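Local coordinates for protein omega-class glutathione S-transferase (Bombyx mori, PDB 3WD6) that binds glutathione and probably acts as an omega-class glutathione transferase with glutathione-dependent dehydroascorbate reductase activity, at residues P39-T44 with A76-I81. Residues are numbered along the deposited sequence; the frame is centred on the assembly and turned at random.
Sequences PYAQRT and AKVPAI. With GSH (glutathione), chain J.
One face of the Tyr40 ring carries glutathione CB1, 4.0 Å above the plane and offset toward the rim, while Tyr40 CB meets Pro79 CD at 4.1 Å. The ligand's O12 lies at the edge of the Arg43 guanidinium, near its plane but 4.1 Å from Arg43 NH1, which hydrogen-bonds Ser92. Tyr40 CG stands anti to the carbonyl carbon (chi1 -69°), carrying the ring toward the glutamyl arm; the Tyr40 hydroxyl hydrogen-bonds Gln130, and the rings of Tyr40 and Trp185 meet edge-to-face. With an alanine here, the glutamyl arm is likely to lose its aromatic wall and Gln130 its hydroxyl partner. Glutathione lies alongside the junction, and Val78 pairs with it like a strand: Val78 N donates to GSH O2 (3.0 Å, 160°) and GSH N2 to Val78 O (2.9 Å, 151°). The cis peptide bond before Pro79 is the cis-proline characteristic of thioredoxin-fold domains such as this one. Pro79 CB rests 3.8 Å from Ala41 CB, while Thr44 CG2 meets Ile81 CG2 at 3.6 Å. Apolar contact thus seats the start of helix 39-51 on the cis-proline loop and on Ile81 of strand 80-82, which pairs with strands 31-34 and 87-90; helix 92-102 touches both Tyr40 and Pro79 through Ser92.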
loop_
_atom_site.group_PDB
_atom_site.type_symbol
_atom_site.label_atom_id
_atom_site.label_comp_id
_atom_site.label_asym_id
_atom_site.label_seq_id
_atom_site.Cartn_x
_atom_site.Cartn_y
_atom_site.Cartn_z
ATOM N N PRO A 39 -1.316 2.439 -3.715
ATOM C CA PRO A 39 -0.537 1.716 -2.690
ATOM C C PRO A 39 -0.776 2.278 -1.300
ATOM O O PRO A 39 -0.724 1.496 -0.331
ATOM C CB PRO A 39 0.931 1.931 -3.103
ATOM C CG PRO A 39 0.914 3.177 -3.947
ATOM C CD PRO A 39 -0.459 3.196 -4.644
ATOM N N TYR A 40 -1.011 3.591 -1.194
ATOM C CA TYR A 40 -1.213 4.188 0.126
ATOM C C TYR A 40 -2.467 3.626 0.770
ATOM O O TYR A 40 -2.458 3.228 1.945
ATOM C CB TYR A 40 -1.243 5.721 0.061
ATOM C CG TYR A 40 0.110 6.286 -0.277
ATOM C CD1 TYR A 40 1.113 6.372 0.692
ATOM C CD2 TYR A 40 0.411 6.682 -1.579
ATOM C CE1 TYR A 40 2.369 6.864 0.379
ATOM C CE2 TYR A 40 1.670 7.181 -1.903
ATOM C CZ TYR A 40 2.641 7.271 -0.920
ATOM O OH TYR A 40 3.890 7.750 -1.246
ATOM N N ALA A 41 -3.545 3.576 -0.003
ATOM C CA ALA A 41 -4.783 2.995 0.491
ATOM C C ALA A 41 -4.591 1.504 0.805
ATOM O O ALA A 41 -5.245 0.970 1.711
ATOM C CB ALA A 41 -5.892 3.210 -0.513
ATOM N N GLN A 42 -3.690 0.836 0.077
ATOM C CA GLN A 42 -3.429 -0.594 0.318
ATOM C C GLN A 42 -2.958 -0.867 1.761
ATOM O O GLN A 42 -3.285 -1.907 2.356
ATOM C CB GLN A 42 -2.421 -1.167 -0.681
ATOM C CG GLN A 42 -2.278 -2.683 -0.587
ATOM C CD GLN A 42 -1.294 -3.251 -1.606
ATOM O OE1 GLN A 42 -0.670 -2.494 -2.375
ATOM N NE2 GLN A 42 -1.137 -4.591 -1.610
ATOM N N ARG A 43 -2.192 0.070 2.316
ATOM C CA ARG A 43 -1.779 -0.006 3.716
ATOM C C ARG A 43 -2.969 -0.225 4.632
ATOM O O ARG A 43 -2.904 -1.042 5.565
ATOM C CB ARG A 43 -1.059 1.280 4.131
ATOM C CG ARG A 43 0.317 1.407 3.576
ATOM C CD ARG A 43 0.810 2.796 3.781
ATOM N NE ARG A 43 2.264 2.871 3.689
ATOM C CZ ARG A 43 2.953 3.996 3.808
ATOM N NH1 ARG A 43 2.305 5.154 4.001
ATOM N NH2 ARG A 43 4.286 3.954 3.742
ATOM N N THR A 44 -4.051 0.509 4.376
ATOM C CA THR A 44 -5.225 0.432 5.236
ATOM C C THR A 44 -5.920 -0.927 5.064
ATOM O O THR A 44 -6.297 -1.567 6.050
ATOM C CB THR A 44 -6.181 1.608 4.960
ATOM O OG1 THR A 44 -5.493 2.853 5.189
ATOM C CG2 THR A 44 -7.416 1.519 5.856
ATOM N N ALA A 76 -8.632 15.581 -0.325
ATOM C CA ALA A 76 -9.061 14.891 -1.551
ATOM C C ALA A 76 -8.170 13.681 -1.922
ATOM O O ALA A 76 -7.954 13.381 -3.097
ATOM C CB ALA A 76 -9.189 15.875 -2.731
ATOM N N LYS A 77 -7.688 12.974 -0.907
ATOM C CA LYS A 77 -6.859 11.795 -1.126
ATOM C C LYS A 77 -7.502 10.522 -0.599
ATOM O O LYS A 77 -8.458 10.577 0.206
ATOM C CB LYS A 77 -5.487 11.979 -0.474
ATOM C CG LYS A 77 -4.568 12.908 -1.246
ATOM C CD LYS A 77 -3.368 13.307 -0.404
ATOM C CE LYS A 77 -2.554 14.373 -1.112
ATOM N NZ LYS A 77 -1.417 14.856 -0.270
ATOM N N VAL A 78 -6.979 9.385 -1.068
ATOM C CA VAL A 78 -7.254 8.084 -0.439
ATOM C C VAL A 78 -5.958 7.583 0.189
ATOM O O VAL A 78 -4.869 7.953 -0.264
ATOM C CB VAL A 78 -7.773 7.044 -1.454
ATOM C CG1 VAL A 78 -9.211 7.357 -1.863
ATOM C CG2 VAL A 78 -6.851 6.973 -2.671
ATOM N N PRO A 79 -6.051 6.744 1.231
ATOM C CA PRO A 79 -7.303 6.274 1.841
ATOM C C PRO A 79 -7.904 7.268 2.850
ATOM O O PRO A 79 -7.247 8.214 3.347
ATOM C CB PRO A 79 -6.842 5.047 2.642
ATOM C CG PRO A 79 -5.441 5.479 3.155
ATOM C CD PRO A 79 -4.853 6.233 1.943
ATOM N N ALA A 80 -9.172 7.026 3.148
ATOM C CA ALA A 80 -9.795 7.555 4.348
ATOM C C ALA A 80 -10.686 6.455 4.943
ATOM O O ALA A 80 -11.335 5.703 4.185
ATOM C CB ALA A 80 -10.619 8.794 4.033
ATOM N N ILE A 81 -10.716 6.351 6.276
ATOM C CA ILE A 81 -11.688 5.482 6.920
ATOM C C ILE A 81 -12.815 6.300 7.577
ATOM O O ILE A 81 -12.596 7.427 8.051
ATOM C CB ILE A 81 -11.036 4.505 7.952
ATOM C CG1 ILE A 81 -10.516 5.265 9.175
ATOM C CG2 ILE A 81 -9.919 3.701 7.301
ATOM C CD1 ILE A 81 -9.836 4.358 10.219
HETATM N N1 GSH J . 0.219 10.864 2.500
HETATM C CA1 GSH J . -1.020 10.243 2.016
HETATM C C1 GSH J . -1.298 8.905 2.692
HETATM O O11 GSH J . -2.497 8.464 2.838
HETATM O O12 GSH J . -0.310 8.229 3.148
HETATM C CB1 GSH J . -0.926 10.102 0.503
HETATM C CG1 GSH J . -1.954 9.269 -0.194
HETATM C CD1 GSH J . -2.051 9.475 -1.685
HETATM O OE1 GSH J . -1.158 10.024 -2.323
HETATM N N2 GSH J . -3.210 9.023 -2.392
HETATM C CA2 GSH J . -3.255 9.275 -3.836
HETATM C C2 GSH J . -4.369 10.266 -4.095
HETATM O O2 GSH J . -5.432 10.128 -3.501
HETATM C CB2 GSH J . -3.550 8.010 -4.561
HETATM S SG2 GSH J . -2.249 6.855 -4.798
HETATM N N3 GSH J . -4.178 11.345 -5.040
HETATM C CA3 GSH J . -5.261 12.297 -5.292
HETATM C C3 GSH J . -5.275 12.925 -6.628
HETATM O O31 GSH J . -5.372 12.202 -7.656
HETATM O O32 GSH J . -5.201 14.175 -6.729
#